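Local coordinates for protein endo-n-acetyl-beta-d-glucosaminidase (Hypocrea jecorina, PDB 4AC1) that hydrolyses the chitobiose core of N-linked glycans as a family 18 endo-beta-N-acetylglucosaminidase, and is held responsible for deglycosylating the fungus's own cellulases, at residues A[126-132]-A[167-172]; A[151-157]-A[183-189]. All blocks are in the same frame, centred on the assembly; numbering follows the deposited sequence.

Interaction 1 of 2, residues A[126-132]-A[167-172]; sequences VEQPMSQ and LSGFSY. With ZN (zinc ion), chain G.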
ATOM      1  N   VAL A 126      -6.151   5.149  -4.572  1.00  5.32           N
ATOM      2  CA  VAL A 126      -7.259   5.809  -5.251  1.00  5.45           C
ATOM      3  C   VAL A 126      -7.402   5.238  -6.656  1.00  5.88           C
ATOM      4  O   VAL A 126      -6.574   5.488  -7.538  1.00  5.65           O
ATOM      5  CB  VAL A 126      -7.043   7.343  -5.289  1.00  5.20           C
ATOM      6  CG1 VAL A 126      -8.223   8.025  -5.969  1.00  6.45           C
ATOM      7  CG2 VAL A 126      -6.835   7.892  -3.862  1.00  5.33           C
ATOM      8  N   GLU A 127      -8.425   4.413  -6.838  1.00  6.49           N
ATOM      9  CA  GLU A 127      -8.621   3.716  -8.102  1.00  7.18           C
ATOM     10  C   GLU A 127      -9.850   4.219  -8.872  1.00  7.35           C
ATOM     11  O   GLU A 127     -10.223   3.634  -9.893  1.00  7.46           O
ATOM     12  CB  GLU A 127      -8.655   2.192  -7.904  1.00  7.39           C
ATOM     13  CG  GLU A 127      -7.353   1.578  -7.402  1.00  9.31           C
ATOM     14  CD  GLU A 127      -7.411   0.057  -7.305  1.00  9.59           C
ATOM     15  OE1 GLU A 127      -8.267  -0.561  -7.970  1.00  9.76           O
ATOM     16  OE2 GLU A 127      -6.596  -0.524  -6.569  1.00  9.26           O
ATOM     17  N   GLN A 128     -10.468   5.295  -8.393  1.00  8.28           N
ATOM     18  CA  GLN A 128     -11.519   6.002  -9.149  1.00  8.24           C
ATOM     19  C   GLN A 128     -11.175   7.484  -9.081  1.00  8.64           C
ATOM     20  O   GLN A 128     -10.399   7.879  -8.212  1.00  8.40           O
ATOM     21  CB  GLN A 128     -12.927   5.748  -8.586  1.00  8.91           C
ATOM     22  CG  GLN A 128     -13.329   4.285  -8.511  1.00  9.31           C
ATOM     23  CD  GLN A 128     -12.769   3.581  -7.278  1.00  9.01           C
ATOM     24  OE1 GLN A 128     -12.674   4.165  -6.197  1.00  9.07           O
ATOM     25  NE2 GLN A 128     -12.398   2.318  -7.445  1.00 10.51           N
ATOM     26  N   PRO A 129     -11.742   8.313  -9.983  1.00  9.38           N
ATOM     27  CA  PRO A 129     -11.345   9.729  -9.982  1.00  9.34           C
ATOM     28  C   PRO A 129     -11.690  10.492  -8.701  1.00  8.81           C
ATOM     29  O   PRO A 129     -12.798  10.350  -8.157  1.00  9.24           O
ATOM     30  CB  PRO A 129     -12.117  10.308 -11.173  1.00  9.66           C
ATOM     31  CG  PRO A 129     -12.293   9.138 -12.090  1.00 10.86           C
ATOM     32  CD  PRO A 129     -12.563   7.984 -11.165  1.00  9.93           C
ATOM     33  N   MET A 130     -10.721  11.268  -8.221  1.00  8.32           N
ATOM     34  CA  MET A 130     -10.893  12.198  -7.103  1.00  7.53           C
ATOM     35  C   MET A 130     -10.285  13.527  -7.533  1.00  7.01           C
ATOM     36  O   MET A 130      -9.250  13.536  -8.209  1.00  6.55           O
ATOM     37  CB  MET A 130     -10.191  11.678  -5.841  1.00  7.90           C
ATOM     38  CG  MET A 130     -10.423  12.515  -4.609  1.00  7.36           C
ATOM     39  SD  MET A 130      -9.550  11.839  -3.192  1.00  8.14           S
ATOM     40  CE  MET A 130     -10.487  12.568  -1.836  1.00 10.35           C
ATOM     41  N   SER A 131     -10.909  14.639  -7.147  1.00  6.89           N
ATOM     42  CA  SER A 131     -10.414  15.962  -7.525  1.00  6.98           C
ATOM     43  C   SER A 131      -9.064  16.232  -6.897  1.00  6.71           C
ATOM     44  O   SER A 131      -8.718  15.656  -5.856  1.00  6.90           O
ATOM     45  CB  SER A 131     -11.407  17.061  -7.128  1.00  7.59           C
ATOM     46  OG  SER A 131     -11.423  17.230  -5.718  1.00  8.03           O
ATOM     47  N   GLN A 132      -8.297  17.112  -7.538  1.00  6.61           N
ATOM     48  CA  GLN A 132      -7.047  17.594  -6.962  1.00  7.09           C
ATOM     49  C   GLN A 132      -7.245  18.206  -5.581  1.00  7.29           C
ATOM     50  O   GLN A 132      -6.484  17.923  -4.647  1.00  7.64           O
ATOM     51  CB  GLN A 132      -6.380  18.616  -7.882  1.00  6.96           C
ATOM     52  CG  GLN A 132      -4.900  18.805  -7.579  1.00  7.71           C
ATOM     53  CD  GLN A 132      -4.078  17.615  -8.055  1.00  8.29           C
ATOM     54  OE1 GLN A 132      -4.172  17.219  -9.215  1.00  7.66           O
ATOM     55  NE2 GLN A 132      -3.282  17.024  -7.151  1.00  9.19           N
ATOM     56  N   LEU A 167      -5.547   5.922 -12.707  1.00  7.13           N
ATOM     57  CA  LEU A 167      -6.865   5.551 -12.211  1.00  7.01           C
ATOM     58  C   LEU A 167      -7.486   6.601 -11.301  1.00  7.44           C
ATOM     59  O   LEU A 167      -8.666   6.504 -10.969  1.00  8.08           O
ATOM     60  CB  LEU A 167      -6.786   4.219 -11.462  1.00  7.23           C
ATOM     61  CG  LEU A 167      -6.266   2.984 -12.193  1.00  7.53           C
ATOM     62  CD1 LEU A 167      -6.197   1.796 -11.246  1.00 10.08           C
ATOM     63  CD2 LEU A 167      -7.169   2.663 -13.380  1.00  9.98           C
ATOM     64  N   SER A 168      -6.682   7.576 -10.874  1.00  6.99           N
ATOM     65  CA  SER A 168      -7.028   8.434  -9.737  1.00  6.58           C
ATOM     66  C   SER A 168      -7.651   9.777 -10.084  1.00  7.17           C
ATOM     67  O   SER A 168      -8.090  10.490  -9.186  1.00  6.68           O
ATOM     68  CB  SER A 168      -5.796   8.700  -8.860  1.00  6.99           C
ATOM     69  OG  SER A 168      -5.104   7.503  -8.540  1.00  6.18           O
ATOM     70  N   GLY A 169      -7.656  10.141 -11.365  1.00  7.11           N
ATOM     71  CA  GLY A 169      -8.170  11.447 -11.792  1.00  7.93           C
ATOM     72  C   GLY A 169      -7.200  12.598 -11.557  1.00  8.10           C
ATOM     73  O   GLY A 169      -6.780  13.265 -12.502  1.00  8.84           O
ATOM     74  N   PHE A 170      -6.852  12.848 -10.298  1.00  7.19           N
ATOM     75  CA  PHE A 170      -5.908  13.922  -9.987  1.00  6.41           C
ATOM     76  C   PHE A 170      -4.493  13.664 -10.516  1.00  6.30           C
ATOM     77  O   PHE A 170      -4.138  12.529 -10.875  1.00  6.97           O
ATOM     78  CB  PHE A 170      -5.857  14.190  -8.480  1.00  6.77           C
ATOM     79  CG  PHE A 170      -5.377  13.021  -7.668  1.00  6.72           C
ATOM     80  CD1 PHE A 170      -4.018  12.748  -7.572  1.00  6.53           C
ATOM     81  CD2 PHE A 170      -6.284  12.192  -7.002  1.00  7.43           C
ATOM     82  CE1 PHE A 170      -3.553  11.682  -6.824  1.00  6.07           C
ATOM     83  CE2 PHE A 170      -5.819  11.115  -6.233  1.00  7.29           C
ATOM     84  CZ  PHE A 170      -4.453  10.859  -6.159  1.00  7.62           C
ATOM     85  N   SER A 171      -3.689  14.726 -10.554  1.00  5.60           N
ATOM     86  CA  SER A 171      -2.310  14.640 -11.010  1.00  5.75           C
ATOM     87  C   SER A 171      -1.353  14.293  -9.860  1.00  5.63           C
ATOM     88  O   SER A 171      -1.319  14.986  -8.838  1.00  5.56           O
ATOM     89  CB  SER A 171      -1.894  15.961 -11.661  1.00  6.30           C
ATOM     90  OG  SER A 171      -0.483  16.009 -11.787  1.00  7.10           O
ATOM     91  N   TYR A 172      -0.551  13.245 -10.042  1.00  5.07           N
ATOM     92  CA  TYR A 172       0.451  12.882  -9.046  1.00  5.60           C
ATOM     93  C   TYR A 172       1.639  13.833  -9.054  1.00  6.07           C
ATOM     94  O   TYR A 172       2.296  13.993  -8.036  1.00  5.62           O
ATOM     95  CB  TYR A 172       0.902  11.432  -9.227  1.00  5.46           C
ATOM     96  CG  TYR A 172      -0.099  10.461  -8.648  1.00  5.85           C
ATOM     97  CD1 TYR A 172      -1.151   9.975  -9.428  1.00  4.73           C
ATOM     98  CD2 TYR A 172      -0.018  10.050  -7.314  1.00  5.74           C
ATOM     99  CE1 TYR A 172      -2.093   9.114  -8.908  1.00  5.13           C
ATOM    100  CE2 TYR A 172      -0.964   9.188  -6.772  1.00  5.70           C
ATOM    101  CZ  TYR A 172      -1.990   8.718  -7.583  1.00  5.08           C
ATOM    102  OH  TYR A 172      -2.922   7.858  -7.053  1.00  5.63           O
TER
HETATM  103 ZN    ZN G1291      -5.880  -2.446  -6.549  0.75  9.12          ZN
HETATM  104  O   HOH W   1      -3.412   6.051  -4.975  1.00  7.12           O
HETATM  105  O   HOH W   2      -7.506  -3.125  -7.226  0.50  7.12           O
HETATM  106  O   HOH W   3      -4.706  -2.234  -8.453  0.75  9.36           O
HETATM  107  O   HOH W   4      -6.634  -2.816  -4.582  1.00 16.20           O
HETATM  108  O   HOH W   5      -5.185  -4.505  -6.526  1.00 14.11           O
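Phe170 turns its ring edge to Met130 O of residues 126-132, and its side chain can be followed atom by atom from loop 167-172. Phe170 CB sits 3.5 Å from Gln132 OE1 and equally close to Met130 O. The torsion chi1 of 62° sets CG between the backbone N and the carbonyl carbon, which swings the ring in beside Met130: Met130 O lies in the ring plane, and Phe170 CD2 is 4.1 Å from Met130 CB. Further out, Phe170 CE2 meets Val126 CG1 at 3.9 Å, the two side chains crossing obliquely. Ser168 CB rests on one face, offset toward the rim, while CE1 stands above the centre of the Tyr172 ring. The far end, CZ, reaches Leu154 of strand 151-154.

Polar bonds flank this core. Ser168 OG donates to Val126 O at 2.7 Å, and Met130 N reaches Ser168 O at 2.9 Å from above the carbonyl plane. At the other end the bent side chain of Gln132 clasps the backbone of Ser171: Ser171 N donates to Gln132 OE1 (2.9 Å), and Gln132 NE2 gives a longer bond to Ser171 O that stays within the amide plane. NE2 is shared with Asp136. Ser131 and Ser171 N-cap helices 132-146 and 172-179; Ser131 OG also bonds Asp96, and Ser171 OG Thr173. The contact joins two loops that run from barrel strands into these helices.

Glu127, last residue of the Asp-x-Asp-x-Glu signature of family 18, lies alongside Leu167, its CG 4.0 Å from Leu167 CD1. OE2 binds a zinc ion and OE1 accepts a bond from a zinc-bound water, so both carboxylate oxygens are engaged. Apolar packing thus meets the base of this side chain, and metal chemistry its tip.

Interaction 2 of 2, residues A[151-157]-A[183-189]; sequences LITLAPV and IDWYNTQ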
ATOM      1  N   LEU A 151       2.525   7.617   8.927  1.00  6.33           N
ATOM      2  CA  LEU A 151       2.880   7.287   7.545  1.00  5.95           C
ATOM      3  C   LEU A 151       1.719   7.561   6.611  1.00  5.20           C
ATOM      4  O   LEU A 151       0.611   7.111   6.854  1.00  5.86           O
ATOM      5  CB  LEU A 151       3.351   5.833   7.416  1.00  6.31           C
ATOM      6  CG  LEU A 151       4.632   5.536   8.203  1.00  7.02           C
ATOM      7  CD1 LEU A 151       4.949   4.057   8.130  1.00  7.68           C
ATOM      8  CD2 LEU A 151       5.825   6.381   7.724  1.00  8.16           C
ATOM      9  N   ILE A 152       1.962   8.339   5.564  1.00  4.58           N
ATOM     10  CA  ILE A 152       0.947   8.604   4.551  1.00  4.41           C
ATOM     11  C   ILE A 152       1.521   8.204   3.206  1.00  3.50           C
ATOM     12  O   ILE A 152       2.551   8.722   2.784  1.00  4.70           O
ATOM     13  CB  ILE A 152       0.497  10.084   4.530  1.00  4.38           C
ATOM     14  CG1 ILE A 152      -0.076  10.492   5.900  1.00  6.28           C
ATOM     15  CG2 ILE A 152      -0.556  10.321   3.438  1.00  6.09           C
ATOM     16  CD1 ILE A 152      -0.487  11.956   6.030  1.00  8.00           C
ATOM     17  N   THR A 153       0.844   7.271   2.537  1.00  3.75           N
ATOM     18  CA  THR A 153       1.300   6.808   1.237  1.00  3.84           C
ATOM     19  C   THR A 153       0.147   6.817   0.239  1.00  3.77           C
ATOM     20  O   THR A 153      -1.018   6.953   0.618  1.00  3.84           O
ATOM     21  CB  THR A 153       1.945   5.402   1.338  1.00  3.73           C
ATOM     22  OG1 THR A 153       0.964   4.454   1.767  1.00  4.40           O
ATOM     23  CG2 THR A 153       3.066   5.395   2.345  1.00  4.38           C
ATOM     24  N   LEU A 154       0.484   6.712  -1.045  1.00  4.39           N
ATOM     25  CA  LEU A 154      -0.514   6.498  -2.087  1.00  4.37           C
ATOM     26  C   LEU A 154      -0.058   5.331  -2.937  1.00  3.67           C
ATOM     27  O   LEU A 154       1.097   4.917  -2.845  1.00  3.96           O
ATOM     28  CB  LEU A 154      -0.737   7.756  -2.927  1.00  5.18           C
ATOM     29  CG  LEU A 154      -1.352   8.931  -2.167  1.00  5.72           C
ATOM     30  CD1 LEU A 154      -0.268   9.867  -1.594  1.00  6.75           C
ATOM     31  CD2 LEU A 154      -2.356   9.664  -3.033  1.00  5.76           C
ATOM     32  N   ALA A 155      -0.960   4.822  -3.776  1.00  4.29           N
ATOM     33  CA  ALA A 155      -0.668   3.697  -4.650  1.00  4.71           C
ATOM     34  C   ALA A 155      -0.979   4.042  -6.116  1.00  4.48           C
ATOM     35  O   ALA A 155      -1.854   3.432  -6.732  1.00  4.03           O
ATOM     36  CB  ALA A 155      -1.456   2.462  -4.185  1.00  5.16           C
ATOM     37  N   PRO A 156      -0.259   5.013  -6.700  1.00  4.34           N
ATOM     38  CA  PRO A 156      -0.441   5.282  -8.128  1.00  4.25           C
ATOM     39  C   PRO A 156      -0.073   4.061  -8.962  1.00  4.09           C
ATOM     40  O   PRO A 156       0.836   3.317  -8.608  1.00  3.80           O
ATOM     41  CB  PRO A 156       0.581   6.388  -8.393  1.00  4.39           C
ATOM     42  CG  PRO A 156       1.638   6.185  -7.348  1.00  3.73           C
ATOM     43  CD  PRO A 156       0.916   5.710  -6.141  1.00  4.92           C
ATOM     44  N   VAL A 157      -0.765   3.867 -10.079  1.00  4.14           N
ATOM     45  CA  VAL A 157      -0.264   2.930 -11.069  1.00  4.38           C
ATOM     46  C   VAL A 157       0.975   3.575 -11.696  1.00  4.58           C
ATOM     47  O   VAL A 157       1.095   4.797 -11.749  1.00  4.41           O
ATOM     48  CB  VAL A 157      -1.337   2.531 -12.106  1.00  4.36           C
ATOM     49  CG1 VAL A 157      -2.563   1.966 -11.406  1.00  5.18           C
ATOM     50  CG2 VAL A 157      -1.704   3.693 -13.011  1.00  5.15           C
ATOM     51  N   ILE A 183       4.037  13.156   2.116  1.00  6.11           N
ATOM     52  CA  ILE A 183       3.829  11.812   1.575  1.00  5.93           C
ATOM     53  C   ILE A 183       5.130  11.053   1.744  1.00  5.49           C
ATOM     54  O   ILE A 183       6.176  11.496   1.279  1.00  6.73           O
ATOM     55  CB  ILE A 183       3.407  11.869   0.086  1.00  5.72           C
ATOM     56  CG1 ILE A 183       2.024  12.516  -0.056  1.00  6.64           C
ATOM     57  CG2 ILE A 183       3.445  10.472  -0.531  1.00  5.92           C
ATOM     58  CD1 ILE A 183       1.714  13.007  -1.456  1.00  6.56           C
ATOM     59  N   ASP A 184       5.064   9.913   2.412  1.00  4.71           N
ATOM     60  CA  ASP A 184       6.282   9.156   2.705  1.00  5.13           C
ATOM     61  C   ASP A 184       6.807   8.363   1.515  1.00  4.48           C
ATOM     62  O   ASP A 184       8.015   8.321   1.301  1.00  5.78           O
ATOM     63  CB  ASP A 184       6.113   8.297   3.963  1.00  5.89           C
ATOM     64  CG  ASP A 184       5.854   9.139   5.169  1.00  5.72           C
ATOM     65  OD1 ASP A 184       6.819   9.756   5.679  1.00  9.78           O
ATOM     66  OD2 ASP A 184       4.691   9.283   5.581  1.00  6.67           O
ATOM     67  N   TRP A 185       5.902   7.741   0.755  1.00  4.38           N
ATOM     68  CA  TRP A 185       6.287   7.048  -0.476  1.00  3.87           C
ATOM     69  C   TRP A 185       5.066   6.694  -1.310  1.00  3.84           C
ATOM     70  O   TRP A 185       3.917   6.855  -0.863  1.00  3.84           O
ATOM     71  CB  TRP A 185       7.157   5.797  -0.209  1.00  4.07           C
ATOM     72  CG  TRP A 185       6.421   4.606   0.337  1.00  3.83           C
ATOM     73  CD1 TRP A 185       5.769   3.647  -0.387  1.00  4.41           C
ATOM     74  CD2 TRP A 185       6.273   4.237   1.718  1.00  4.71           C
ATOM     75  NE1 TRP A 185       5.217   2.711   0.445  1.00  4.59           N
ATOM     76  CE2 TRP A 185       5.522   3.041   1.741  1.00  4.13           C
ATOM     77  CE3 TRP A 185       6.693   4.800   2.936  1.00  4.58           C
ATOM     78  CZ2 TRP A 185       5.159   2.407   2.929  1.00  4.86           C
ATOM     79  CZ3 TRP A 185       6.349   4.157   4.114  1.00  6.03           C
ATOM     80  CH2 TRP A 185       5.583   2.971   4.100  1.00  5.17           C
ATOM     81  N   TYR A 186       5.348   6.221  -2.524  1.00  3.57           N
ATOM     82  CA  TYR A 186       4.348   5.786  -3.479  1.00  3.80           C
ATOM     83  C   TYR A 186       4.479   4.281  -3.703  1.00  3.46           C
ATOM     84  O   TYR A 186       5.530   3.797  -4.152  1.00  4.26           O
ATOM     85  CB  TYR A 186       4.521   6.547  -4.800  1.00  4.19           C
ATOM     86  CG  TYR A 186       4.423   8.055  -4.660  1.00  4.30           C
ATOM     87  CD1 TYR A 186       3.179   8.686  -4.660  1.00  5.58           C
ATOM     88  CD2 TYR A 186       5.572   8.849  -4.534  1.00  5.45           C
ATOM     89  CE1 TYR A 186       3.074  10.053  -4.513  1.00  6.59           C
ATOM     90  CE2 TYR A 186       5.468  10.241  -4.392  1.00  5.72           C
ATOM     91  CZ  TYR A 186       4.216  10.826  -4.399  1.00  6.50           C
ATOM     92  OH  TYR A 186       4.129  12.198  -4.252  1.00  8.53           O
ATOM     93  N   ASN A 187       3.423   3.552  -3.351  1.00  3.44           N
ATOM     94  CA  ASN A 187       3.315   2.116  -3.599  1.00  3.73           C
ATOM     95  C   ASN A 187       2.957   1.952  -5.061  1.00  4.06           C
ATOM     96  O   ASN A 187       1.782   1.920  -5.434  1.00  4.51           O
ATOM     97  CB  ASN A 187       2.218   1.532  -2.711  1.00  4.38           C
ATOM     98  CG  ASN A 187       2.609   1.520  -1.258  1.00  3.72           C
ATOM     99  OD1 ASN A 187       3.590   0.871  -0.879  1.00  5.09           O
ATOM    100  ND2 ASN A 187       1.858   2.258  -0.436  1.00  5.49           N
ATOM    101  N   THR A 188       3.983   1.889  -5.898  1.00  3.86           N
ATOM    102  CA  THR A 188       3.776   2.130  -7.323  1.00  4.60           C
ATOM    103  C   THR A 188       3.436   0.825  -8.038  1.00  3.80           C
ATOM    104  O   THR A 188       4.183  -0.154  -7.961  1.00  4.45           O
ATOM    105  CB  THR A 188       4.988   2.864  -7.932  1.00  3.69           C
ATOM    106  OG1 THR A 188       5.231   4.071  -7.198  1.00  5.05           O
ATOM    107  CG2 THR A 188       4.734   3.270  -9.365  1.00  5.50           C
ATOM    108  N   GLN A 189       2.270   0.799  -8.684  1.00  3.78           N
ATOM    109  CA  GLN A 189       1.756  -0.454  -9.234  1.00  4.51           C
ATOM    110  C   GLN A 189       2.333  -0.731 -10.629  1.00  4.71           C
ATOM    111  O   GLN A 189       1.844  -0.190 -11.629  1.00  4.85           O
ATOM    112  CB  GLN A 189       0.223  -0.446  -9.249  1.00  4.51           C
ATOM    113  CG  GLN A 189      -0.407   0.033  -7.939  1.00  6.16           C
ATOM    114  CD  GLN A 189      -1.901  -0.219  -7.861  1.00  5.44           C
ATOM    115  OE1 GLN A 189      -2.366  -1.273  -8.287  1.00  7.46           O
ATOM    116  NE2 GLN A 189      -2.657   0.730  -7.325  1.00  6.37           N
TER
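Ile183 opens the second segment with its CD1 against Leu154 CD1 (3.7 Å), the two side chains crossing at about a right angle on the side facing Ile139 of helix 132-146. Asp184 then grips Ile152 twice. Its N donates to Ile152 O, and Asp184 OD2, through the anti lone pair, takes Ile152 N at 2.9 Å and 168°; this carboxylate stands in for a backbone acceptor and also pairs with Arg143.

Trp185 turns to the barrel interior, beside Ile6 of strand 4-9. Thr153 CG2 sits 3.4 Å from the centroid of the six-membered ring of Trp185, 12° off the normal, a CH-pi contact over the face. Trp185 NE1 donates within the ring plane to Asn187 OD1 at 2.8 Å, fixing the ring's rotation, while the buried backbone N of Trp185 finds no partner. A leucine in its place would probably leave Asn187 OD1 without its donor and the methyl of Thr153 without its aromatic face.

Tyr186 points to the other side, its CB 3.9 Å from Pro156 CG and its hydroxyl bonded to Gln176 of helix 172-179. Asn187, the centre of an inverse gamma turn, brings its N to Leu154 O (2.7 Å), continuing the parallel pairing. Thr188 adds a CA-H...O contact to Pro156 O. Gln189 makes two bonds: its N to Pro156 O at 2.9 Å, and NE2 to Ala155 O, also 2.9 Å.

These neighbouring parallel strands flank helix 172-179 in a beta-alpha-beta crossover of the family 18 (beta/alpha)8 barrel. Because Ala155 O lies close to the plane of the Gln189 amide, the N-H points at it and the group's rotation is defined, and that rotation leaves OE1 to serve the zinc site.

In the fold
Interaction 2 belongs to the barrel core, its centre about 7 Å from the centre of the chain and almost wholly buried; interaction 1 lies further out, its centre about 16 Å from that point, where loops leave the strands and much of the surface is only partly covered. The former is parallel-strand pairing with an aromatic interior; the latter joins irregular loops largely by side-chain-to-backbone bonds and the packing of Phe170. Both involve the chain between strand 151-154 and helix 172-179, and they touch: Tyr172 packs on Pro156, and Leu167 CD1 meets Val157 CG1 at 3.6 Å. Their polar ends converge, since Glu127 of 126-132 and Gln189 of 183-189 share a zinc site.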